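DNA endonuclease I-CeuI (PDB 2EX5) acts as a homodimeric LAGLIDADG homing endonuclease that recognises a degenerate DNA site of 17-19 base pairs and makes a staggered, magnesium-dependent cut for intron homing. Local coordinates at residues V96-L99 with A100-F104; I123-R126 with Q127-E130; D170-Q173 with L174-I178. The protein carries 1 engineered substitution. One frame throughout, in Å; residues are numbered along the deposited sequence.

Interaction 1: V96-L99 with A100-F104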
loop_
_atom_site.group_PDB
_atom_site.type_symbol
_atom_site.label_atom_id
_atom_site.label_comp_id
_atom_site.label_asym_id
_atom_site.label_seq_id
_atom_site.Cartn_x
_atom_site.Cartn_y
_atom_site.Cartn_z
ATOM N N VAL C 96 -5.836 11.209 -0.918
ATOM C CA VAL C 96 -5.027 10.624 -2.038
ATOM C C VAL C 96 -5.840 9.996 -3.193
ATOM O O VAL C 96 -5.433 10.050 -4.342
ATOM C CB VAL C 96 -3.967 9.642 -1.424
ATOM C CG1 VAL C 96 -2.862 9.266 -2.407
ATOM C CG2 VAL C 96 -3.298 10.320 -0.172
ATOM N N LEU C 97 -6.981 9.364 -2.902
ATOM C CA LEU C 97 -7.957 8.917 -3.960
ATOM C C LEU C 97 -8.458 10.129 -4.840
ATOM O O LEU C 97 -8.562 10.077 -6.079
ATOM C CB LEU C 97 -9.142 8.279 -3.193
ATOM C CG LEU C 97 -9.252 6.762 -3.312
ATOM C CD1 LEU C 97 -7.878 6.105 -3.279
ATOM C CD2 LEU C 97 -10.274 6.135 -2.393
ATOM N N TYR C 98 -8.730 11.239 -4.137
ATOM C CA TYR C 98 -9.104 12.525 -4.777
ATOM C C TYR C 98 -7.950 13.055 -5.650
ATOM O O TYR C 98 -8.114 13.381 -6.829
ATOM C CB TYR C 98 -9.563 13.537 -3.701
ATOM C CG TYR C 98 -10.011 14.819 -4.318
ATOM C CD1 TYR C 98 -11.307 14.964 -4.757
ATOM C CD2 TYR C 98 -9.123 15.881 -4.515
ATOM C CE1 TYR C 98 -11.732 16.127 -5.419
ATOM C CE2 TYR C 98 -9.547 17.053 -5.141
ATOM C CZ TYR C 98 -10.859 17.154 -5.564
ATOM O OH TYR C 98 -11.288 18.250 -6.221
ATOM N N LEU C 99 -6.760 13.002 -5.113
ATOM C CA LEU C 99 -5.575 13.294 -5.944
ATOM C C LEU C 99 -5.538 12.445 -7.218
ATOM O O LEU C 99 -5.424 13.017 -8.313
ATOM C CB LEU C 99 -4.295 13.113 -5.141
ATOM C CG LEU C 99 -2.978 13.852 -5.263
ATOM C CD1 LEU C 99 -1.829 12.836 -5.068
ATOM C CD2 LEU C 99 -2.808 14.814 -6.554
ATOM N N ALA C 100 -5.644 11.085 -7.136
ATOM C CA ALA C 100 -5.723 10.291 -8.404
ATOM C C ALA C 100 -6.770 10.779 -9.420
ATOM O O ALA C 100 -6.492 10.920 -10.620
ATOM C CB ALA C 100 -5.983 8.813 -8.090
ATOM N N LEU C 101 -8.003 10.981 -8.941
ATOM C CA LEU C 101 -9.143 11.520 -9.755
ATOM C C LEU C 101 -8.728 12.807 -10.455
ATOM O O LEU C 101 -8.831 13.003 -11.689
ATOM C CB LEU C 101 -10.267 11.788 -8.765
ATOM C CG LEU C 101 -11.716 11.330 -8.951
ATOM C CD1 LEU C 101 -11.871 9.879 -9.542
ATOM C CD2 LEU C 101 -12.514 11.518 -7.679
ATOM N N GLU C 102 -8.140 13.674 -9.626
ATOM C CA GLU C 102 -7.640 14.967 -10.087
ATOM C C GLU C 102 -6.537 14.774 -11.141
ATOM O O GLU C 102 -6.622 15.397 -12.185
ATOM C CB GLU C 102 -7.289 15.855 -8.883
ATOM C CG GLU C 102 -7.000 17.246 -9.252
ATOM C CD GLU C 102 -8.174 18.175 -9.178
ATOM O OE1 GLU C 102 -8.625 18.622 -10.241
ATOM O OE2 GLU C 102 -8.645 18.458 -8.101
ATOM N N VAL C 103 -5.572 13.854 -10.938
ATOM C CA VAL C 103 -4.598 13.594 -12.006
ATOM C C VAL C 103 -5.066 12.811 -13.210
ATOM O O VAL C 103 -4.593 13.089 -14.335
ATOM C CB VAL C 103 -3.123 13.113 -11.551
ATOM C CG1 VAL C 103 -3.053 12.697 -10.184
ATOM C CG2 VAL C 103 -2.478 12.165 -12.532
ATOM N N PHE C 104 -5.952 11.808 -13.040
ATOM C CA PHE C 104 -6.402 11.196 -14.276
ATOM C C PHE C 104 -7.485 11.989 -14.982
ATOM O O PHE C 104 -7.750 11.693 -16.111
ATOM C CB PHE C 104 -6.828 9.690 -14.115
ATOM C CG PHE C 104 -5.789 8.816 -13.460
ATOM C CD1 PHE C 104 -5.993 8.345 -12.167
ATOM C CD2 PHE C 104 -4.606 8.474 -14.108
ATOM C CE1 PHE C 104 -5.048 7.506 -11.545
ATOM C CE2 PHE C 104 -3.629 7.604 -13.468
ATOM C CZ PHE C 104 -3.917 7.112 -12.192
#
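Tyr98 and Glu102, one turn apart on helix 94-104, both carry CG trans to the backbone N (chi1 -177° and -170°), and their side chains run off the helix side by side in the same direction. A bend at chi2 of the glutamate then brings its carboxylate alongside the phenol end of the ring. Glu102 OE2 lies 3.4 Å from Tyr98 CE2 and 3.3 Å from Tyr98 OH, with the two planes 79° apart and the oxygen approaching the ring obliquely. Each polar end also has a partner outside the turn: Tyr98 OH is hydrogen-bonded to Arg37 NH1, and Glu102 OE1 forms a salt bridge with Lys105 NZ.

Beneath this pair Glu102 N donates to Tyr98 O at 2.8 Å, and on the next step Val103 N donates to Leu99 O, also at 2.8 Å. Leu99 and Val103 meet through their methyl branches, CD2 of the leucine 4.2 Å from CG1 of the valine, and both rest on Leu55 of helix 49-62. Val103 CG1 is close to eclipsed with N, so the exact placing of that branch is doubtful. On another flank Leu97 and Leu101 pack against Ile109, while Ala100 joins Leu101 on Leu121 of the sheet.

The helix is thus apolar where it faces strands and helix 49-62, and the carboxylate of Glu102 lies beside the Tyr98 phenol and is paired with Lys105, which would be expected to favour the ionised form at this partly exposed edge.

Interaction 2: I123-R126 with Q127-E130. With nucleotides of chain A.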
loop_
_atom_site.group_PDB
_atom_site.type_symbol
_atom_site.label_atom_id
_atom_site.label_comp_id
_atom_site.label_asym_id
_atom_site.label_seq_id
_atom_site.Cartn_x
_atom_site.Cartn_y
_atom_site.Cartn_z
ATOM N N ILE C 123 -11.143 2.821 -12.927
ATOM C CA ILE C 123 -11.213 3.168 -14.319
ATOM C C ILE C 123 -11.203 1.913 -15.152
ATOM O O ILE C 123 -10.188 1.152 -15.141
ATOM C CB ILE C 123 -9.973 4.038 -14.705
ATOM C CG1 ILE C 123 -10.044 5.428 -13.916
ATOM C CG2 ILE C 123 -9.911 4.132 -16.269
ATOM C CD1 ILE C 123 -8.753 6.257 -13.745
ATOM N N ASP C 124 -12.286 1.703 -15.912
ATOM C CA ASP C 124 -12.482 0.560 -16.841
ATOM C C ASP C 124 -12.644 0.946 -18.315
ATOM O O ASP C 124 -12.492 0.108 -19.211
ATOM C CB ASP C 124 -13.697 -0.278 -16.391
ATOM C CG ASP C 124 -15.007 0.504 -16.396
ATOM O OD1 ASP C 124 -15.478 0.974 -17.442
ATOM O OD2 ASP C 124 -15.647 0.555 -15.331
ATOM N N ASN C 125 -12.916 2.226 -18.599
ATOM C CA ASN C 125 -13.058 2.676 -19.963
ATOM C C ASN C 125 -11.721 2.498 -20.635
ATOM O O ASN C 125 -10.705 2.935 -20.144
ATOM C CB ASN C 125 -13.501 4.140 -20.038
ATOM C CG ASN C 125 -13.499 4.663 -21.474
ATOM O OD1 ASN C 125 -14.495 4.637 -22.126
ATOM N ND2 ASN C 125 -12.366 5.110 -21.959
ATOM N N ARG C 126 -11.707 1.801 -21.762
ATOM C CA ARG C 126 -10.447 1.386 -22.342
ATOM C C ARG C 126 -9.682 2.557 -22.915
ATOM O O ARG C 126 -8.460 2.484 -22.880
ATOM C CB ARG C 126 -10.637 0.253 -23.352
ATOM C CG ARG C 126 -10.724 -1.141 -22.621
ATOM C CD ARG C 126 -11.417 -2.170 -23.421
ATOM N NE ARG C 126 -11.057 -1.999 -24.821
ATOM C CZ ARG C 126 -11.618 -2.668 -25.811
ATOM N NH1 ARG C 126 -11.323 -2.390 -27.075
ATOM N NH2 ARG C 126 -12.494 -3.614 -25.518
ATOM N N GLN C 127 -10.348 3.651 -23.358
ATOM C CA GLN C 127 -9.588 4.815 -23.903
ATOM C C GLN C 127 -8.897 5.484 -22.751
ATOM O O GLN C 127 -7.724 5.791 -22.839
ATOM C CB GLN C 127 -10.424 5.972 -24.488
ATOM C CG GLN C 127 -11.537 5.819 -25.462
ATOM C CD GLN C 127 -12.099 7.272 -25.849
ATOM O OE1 GLN C 127 -12.208 7.596 -27.032
ATOM N NE2 GLN C 127 -12.421 8.140 -24.806
ATOM N N SER C 128 -9.622 5.779 -21.688
ATOM C CA SER C 128 -9.009 6.290 -20.440
ATOM C C SER C 128 -7.769 5.500 -19.953
ATOM O O SER C 128 -6.822 6.042 -19.459
ATOM C CB SER C 128 -10.013 6.249 -19.323
ATOM O OG SER C 128 -11.200 6.865 -19.668
ATOM N N LEU C 129 -7.865 4.190 -19.983
ATOM C CA LEU C 129 -6.837 3.289 -19.495
ATOM C C LEU C 129 -5.601 3.480 -20.374
ATOM O O LEU C 129 -4.472 3.637 -19.917
ATOM C CB LEU C 129 -7.455 1.841 -19.608
ATOM C CG LEU C 129 -7.839 0.946 -18.419
ATOM C CD1 LEU C 129 -7.859 1.570 -16.999
ATOM C CD2 LEU C 129 -8.830 -0.146 -18.685
ATOM N N GLU C 130 -5.816 3.485 -21.673
ATOM C CA GLU C 130 -4.780 3.865 -22.628
ATOM C C GLU C 130 -4.224 5.289 -22.686
ATOM O O GLU C 130 -3.023 5.514 -22.955
ATOM C CB GLU C 130 -5.453 3.693 -23.953
ATOM C CG GLU C 130 -4.903 2.623 -24.660
ATOM C CD GLU C 130 -5.519 2.592 -26.011
ATOM O OE1 GLU C 130 -6.618 1.940 -26.115
ATOM O OE2 GLU C 130 -4.879 3.246 -26.895
ATOM P P DA A 5 -15.251 0.527 -23.057
ATOM O OP1 DA A 5 -14.819 1.100 -24.360
ATOM O OP2 DA A 5 -14.243 -0.121 -22.194
ATOM O "O5'" DA A 5 -16.163 1.584 -22.265
ATOM C "C5'" DA A 5 -17.346 1.904 -22.942
ATOM C "C4'" DA A 5 -18.404 2.380 -21.989
ATOM O "O4'" DA A 5 -19.225 1.218 -21.756
ATOM C "C3'" DA A 5 -18.046 2.932 -20.602
ATOM O "O3'" DA A 5 -18.945 3.974 -20.231
ATOM C "C2'" DA A 5 -18.295 1.739 -19.649
ATOM C "C1'" DA A 5 -19.426 1.006 -20.348
ATOM N N9 DA A 5 -19.481 -0.452 -20.233
ATOM C C8 DA A 5 -18.561 -1.369 -20.708
ATOM N N7 DA A 5 -18.987 -2.610 -20.550
ATOM C C5 DA A 5 -20.237 -2.522 -19.971
ATOM C C6 DA A 5 -21.143 -3.524 -19.492
ATOM N N6 DA A 5 -20.925 -4.866 -19.584
ATOM N N1 DA A 5 -22.279 -3.050 -18.987
ATOM C C2 DA A 5 -22.471 -1.713 -18.853
ATOM N N3 DA A 5 -21.699 -0.681 -19.213
ATOM C C4 DA A 5 -20.573 -1.165 -19.777
ATOM P P DT A 4 -15.620 -4.120 -27.782
ATOM O OP1 DT A 4 -14.709 -3.378 -28.648
ATOM O OP2 DT A 4 -15.277 -5.385 -27.104
ATOM O "O5'" DT A 4 -15.996 -3.157 -26.562
ATOM C "C5'" DT A 4 -16.524 -1.870 -26.838
ATOM C "C4'" DT A 4 -17.125 -1.353 -25.567
ATOM O "O4'" DT A 4 -18.469 -1.886 -25.385
ATOM C "C3'" DT A 4 -16.305 -1.692 -24.320
ATOM O "O3'" DT A 4 -16.317 -0.665 -23.330
ATOM C "C2'" DT A 4 -17.194 -2.769 -23.720
ATOM C "C1'" DT A 4 -18.548 -2.166 -24.028
ATOM N N1 DT A 4 -19.598 -3.125 -23.728
ATOM C C2 DT A 4 -20.807 -2.652 -23.186
ATOM O O2 DT A 4 -21.107 -1.518 -22.925
ATOM N N3 DT A 4 -21.734 -3.576 -22.867
ATOM C C4 DT A 4 -21.588 -4.914 -23.049
ATOM O O4 DT A 4 -22.557 -5.630 -22.767
ATOM C C5 DT A 4 -20.323 -5.390 -23.625
ATOM C C7 DT A 4 -20.241 -6.864 -24.076
ATOM C C6 DT A 4 -19.369 -4.476 -23.939
ATOM P P DA A 6 -19.047 4.679 -18.772
ATOM O OP1 DA A 6 -19.760 5.953 -19.062
ATOM O OP2 DA A 6 -17.650 4.662 -18.254
ATOM O "O5'" DA A 6 -20.003 4.054 -17.697
ATOM C "C5'" DA A 6 -21.371 3.896 -17.868
ATOM C "C4'" DA A 6 -21.620 2.830 -16.827
ATOM O "O4'" DA A 6 -20.949 1.581 -17.198
ATOM C "C3'" DA A 6 -21.071 3.141 -15.423
ATOM O "O3'" DA A 6 -22.174 3.321 -14.523
ATOM C "C2'" DA A 6 -20.236 1.896 -15.052
ATOM C "C1'" DA A 6 -20.925 0.831 -15.920
ATOM N N9 DA A 6 -20.210 -0.467 -16.158
ATOM C C8 DA A 6 -18.887 -0.517 -16.699
ATOM N N7 DA A 6 -18.379 -1.734 -16.879
ATOM C C5 DA A 6 -19.519 -2.539 -16.502
ATOM C C6 DA A 6 -19.652 -3.959 -16.523
ATOM N N6 DA A 6 -18.667 -4.760 -16.937
ATOM N N1 DA A 6 -20.826 -4.455 -16.099
ATOM C C2 DA A 6 -21.816 -3.608 -15.680
ATOM N N3 DA A 6 -21.821 -2.260 -15.630
ATOM C C4 DA A 6 -20.616 -1.789 -16.049
#
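Two backbone hydrogen bonds join the residues that open helix 126-141 to its first turn: Leu129 N donates to Asn125 O at 3.1 Å, and Glu130 N to Arg126 O at the same distance and almost straight (172°). Asn125 occupies the N-cap position. The backbone N-H of Arg126 points instead to the DNA, donating to OP2 of DA5 of chain A at 3.2 Å with a rather bent N-H...O angle of 141°. This phosphate therefore sits at the N-terminal end of the helix, where the helix dipole would add to its attraction.

Beyond that bond, the side chain of Arg126 passes the same phosphate, CG and CD each staying near OP2 of DA5, and a bend at chi3 (38°) carries the guanidinium on to the next phosphate. There it presents an edge, with NH2 a long 3.7 Å from OP2 of DT4 of chain A. Arg126 also packs on His168, another residue that interacts with DNA. Asp124 faces the nucleic acid too, its OD2 3.7 Å from C8 of DA6 of chain A, and its side chain lies about 4 Å from a bound calcium ion.

On the protein side Ile123 and Leu129 lie flank to flank with their side chains running opposite ways. Ile123 CG2 and Leu129 CD1 are modelled 3.4 Å apart, tight for two methyls, and the exact placing of the Leu129 branches is doubtful. Leu129 continues into Pro83 and Phe85 of strand 79-90 and into Phe156 and Leu160 of helix 147-164.

The arrangement is a strand-to-helix junction of the LAGLIDADG fold, placed so that the start of helix 126-141 meets consecutive backbone phosphates of the DNA near the metal-binding region.

Interaction 3: D170-Q173 with L174-I178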
loop_
_atom_site.group_PDB
_atom_site.type_symbol
_atom_site.label_atom_id
_atom_site.label_comp_id
_atom_site.label_asym_id
_atom_site.label_seq_id
_atom_site.Cartn_x
_atom_site.Cartn_y
_atom_site.Cartn_z
ATOM N N ASP C 170 -11.509 -12.472 -33.214
ATOM C CA ASP C 170 -10.816 -13.373 -34.070
ATOM C C ASP C 170 -10.463 -14.522 -33.116
ATOM O O ASP C 170 -9.665 -14.363 -32.162
ATOM C CB ASP C 170 -9.546 -12.638 -34.582
ATOM C CG ASP C 170 -8.514 -13.585 -35.279
ATOM O OD1 ASP C 170 -8.602 -14.815 -35.097
ATOM O OD2 ASP C 170 -7.579 -13.082 -35.985
ATOM N N LEU C 171 -11.036 -15.694 -33.359
ATOM C CA LEU C 171 -10.795 -16.879 -32.483
ATOM C C LEU C 171 -9.309 -17.201 -32.221
ATOM O O LEU C 171 -8.919 -17.473 -31.094
ATOM C CB LEU C 171 -11.551 -18.096 -33.028
ATOM C CG LEU C 171 -11.801 -19.366 -32.191
ATOM C CD1 LEU C 171 -10.761 -20.521 -32.544
ATOM C CD2 LEU C 171 -11.974 -19.137 -30.635
ATOM N N GLU C 172 -8.479 -17.098 -33.242
ATOM C CA GLU C 172 -7.080 -17.493 -33.133
ATOM C C GLU C 172 -6.238 -16.606 -32.207
ATOM O O GLU C 172 -5.480 -17.091 -31.350
ATOM C CB GLU C 172 -6.461 -17.545 -34.546
ATOM C CG GLU C 172 -6.989 -18.741 -35.377
ATOM C CD GLU C 172 -7.041 -20.107 -34.614
ATOM O OE1 GLU C 172 -6.069 -20.529 -33.949
ATOM O OE2 GLU C 172 -8.083 -20.766 -34.703
ATOM N N GLN C 173 -6.332 -15.304 -32.416
ATOM C CA GLN C 173 -5.659 -14.357 -31.577
ATOM C C GLN C 173 -6.238 -14.395 -30.175
ATOM O O GLN C 173 -5.474 -14.249 -29.259
ATOM C CB GLN C 173 -5.796 -12.964 -32.134
ATOM C CG GLN C 173 -5.087 -12.765 -33.428
ATOM C CD GLN C 173 -4.415 -11.437 -33.484
ATOM O OE1 GLN C 173 -5.004 -10.493 -33.955
ATOM N NE2 GLN C 173 -3.191 -11.333 -32.938
ATOM N N LEU C 174 -7.557 -14.568 -30.011
ATOM C CA LEU C 174 -8.144 -14.683 -28.698
ATOM C C LEU C 174 -7.492 -15.823 -27.973
ATOM O O LEU C 174 -7.064 -15.664 -26.801
ATOM C CB LEU C 174 -9.635 -14.946 -28.729
ATOM C CG LEU C 174 -10.219 -15.209 -27.307
ATOM C CD1 LEU C 174 -10.116 -14.054 -26.323
ATOM C CD2 LEU C 174 -11.658 -15.594 -27.337
ATOM N N VAL C 175 -7.442 -16.981 -28.661
ATOM C CA VAL C 175 -6.847 -18.207 -28.063
ATOM C C VAL C 175 -5.364 -18.040 -27.914
ATOM O O VAL C 175 -4.809 -18.294 -26.851
ATOM C CB VAL C 175 -7.312 -19.550 -28.772
ATOM C CG1 VAL C 175 -6.582 -20.770 -28.246
ATOM C CG2 VAL C 175 -8.824 -19.747 -28.628
ATOM N N ASN C 176 -4.708 -17.512 -28.916
ATOM C CA ASN C 176 -3.238 -17.604 -28.921
ATOM C C ASN C 176 -2.396 -16.455 -28.396
ATOM O O ASN C 176 -1.347 -16.732 -27.875
ATOM C CB ASN C 176 -2.737 -17.990 -30.294
ATOM C CG ASN C 176 -3.166 -19.376 -30.686
ATOM O OD1 ASN C 176 -2.822 -20.363 -30.037
ATOM N ND2 ASN C 176 -3.911 -19.458 -31.758
ATOM N N LYS C 177 -2.812 -15.206 -28.606
ATOM C CA LYS C 177 -2.228 -14.012 -27.997
ATOM C C LYS C 177 -2.999 -13.472 -26.723
ATOM O O LYS C 177 -2.415 -13.374 -25.671
ATOM C CB LYS C 177 -1.954 -12.949 -29.077
ATOM C CG LYS C 177 -0.580 -13.225 -29.872
ATOM C CD LYS C 177 -0.434 -12.367 -31.195
ATOM C CE LYS C 177 0.384 -13.050 -32.371
ATOM N NZ LYS C 177 0.534 -14.580 -32.314
ATOM N N ILE C 178 -4.304 -13.221 -26.781
ATOM C CA ILE C 178 -5.031 -12.641 -25.639
ATOM C C ILE C 178 -5.072 -13.459 -24.344
ATOM O O ILE C 178 -4.614 -12.998 -23.271
ATOM C CB ILE C 178 -6.427 -12.158 -26.064
ATOM C CG1 ILE C 178 -6.263 -11.034 -27.123
ATOM C CG2 ILE C 178 -7.314 -11.817 -24.827
ATOM C CD1 ILE C 178 -7.638 -10.395 -27.567
#
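Asp170 and Leu174 make the first backbone bond of helix 171-185, Leu174 N donating to Asp170 O at 3.0 Å. The side chain of Asp170 serves the same helix start: its OD1 accepts from Glu172 N at 2.9 Å, met on the anti side and 28° out of the carboxylate plane. This is an Asx turn with the aspartate as N-cap.

Leu171 follows, its O accepting a hydrogen bond from Val175 N while its side chain runs in the same direction as that of Val175, CD2 against CG2 at 3.8 Å. Both side chains also touch Arg207.

At Glu172 the carbonyl is gripped by the next turn, Asn176 N donating to Glu172 O at 2.6 Å. The amide of Asn176 folds back over the same place, since with CG trans to the carbonyl carbon (chi1 -66°) it lies beside its own N. ND2 then makes two weak bonds, to Glu172 O at 2.9 Å and to Glu172 OE1 at 3.3 Å. The stronger partner of that carboxylate is Arg207, in a salt bridge from OE1 to NH1.

Gln173 ends the segment with a carbonyl that accepts twice, from Lys177 N and from Ile178 N, each at 2.9 Å. The bond from Ile178 N is the straighter at 165°. The side-chain amide of Gln173 crosses the aliphatic part of Lys177, NE2 lying 3.4 Å from CD.

Acceptance by one carbonyl from residues four and five ahead marks a pi-type widening of the helix, here one turn after an Asp-capped start. Ile178, at the end of the widened turn, packs on Val81, Leu162 and Phe163, joining the helix to strand 79-90 and helix 147-164.

All three are short-range contacts that follow one another along the chain, so none encloses or crosses another and none closes a long loop. Interaction 1 lies in helix 94-104, between helices 29-40 and 49-62 and the sheet. The chain passes strand 108-111 and enters interaction 2 at the end of strand 118-123, turning there from the sheet into helix 126-141. The two touch directly, Phe104 CD1 lying 3.8 Å from Ile123 CD1. Helices 126-141 and 147-164 then lead to interaction 3, on the opposite side of the chain's centre from interaction 1. Interactions 2 and 3 do not touch, but Arg126 and Ile178 both pack on Phe163 and His168, which bridge them.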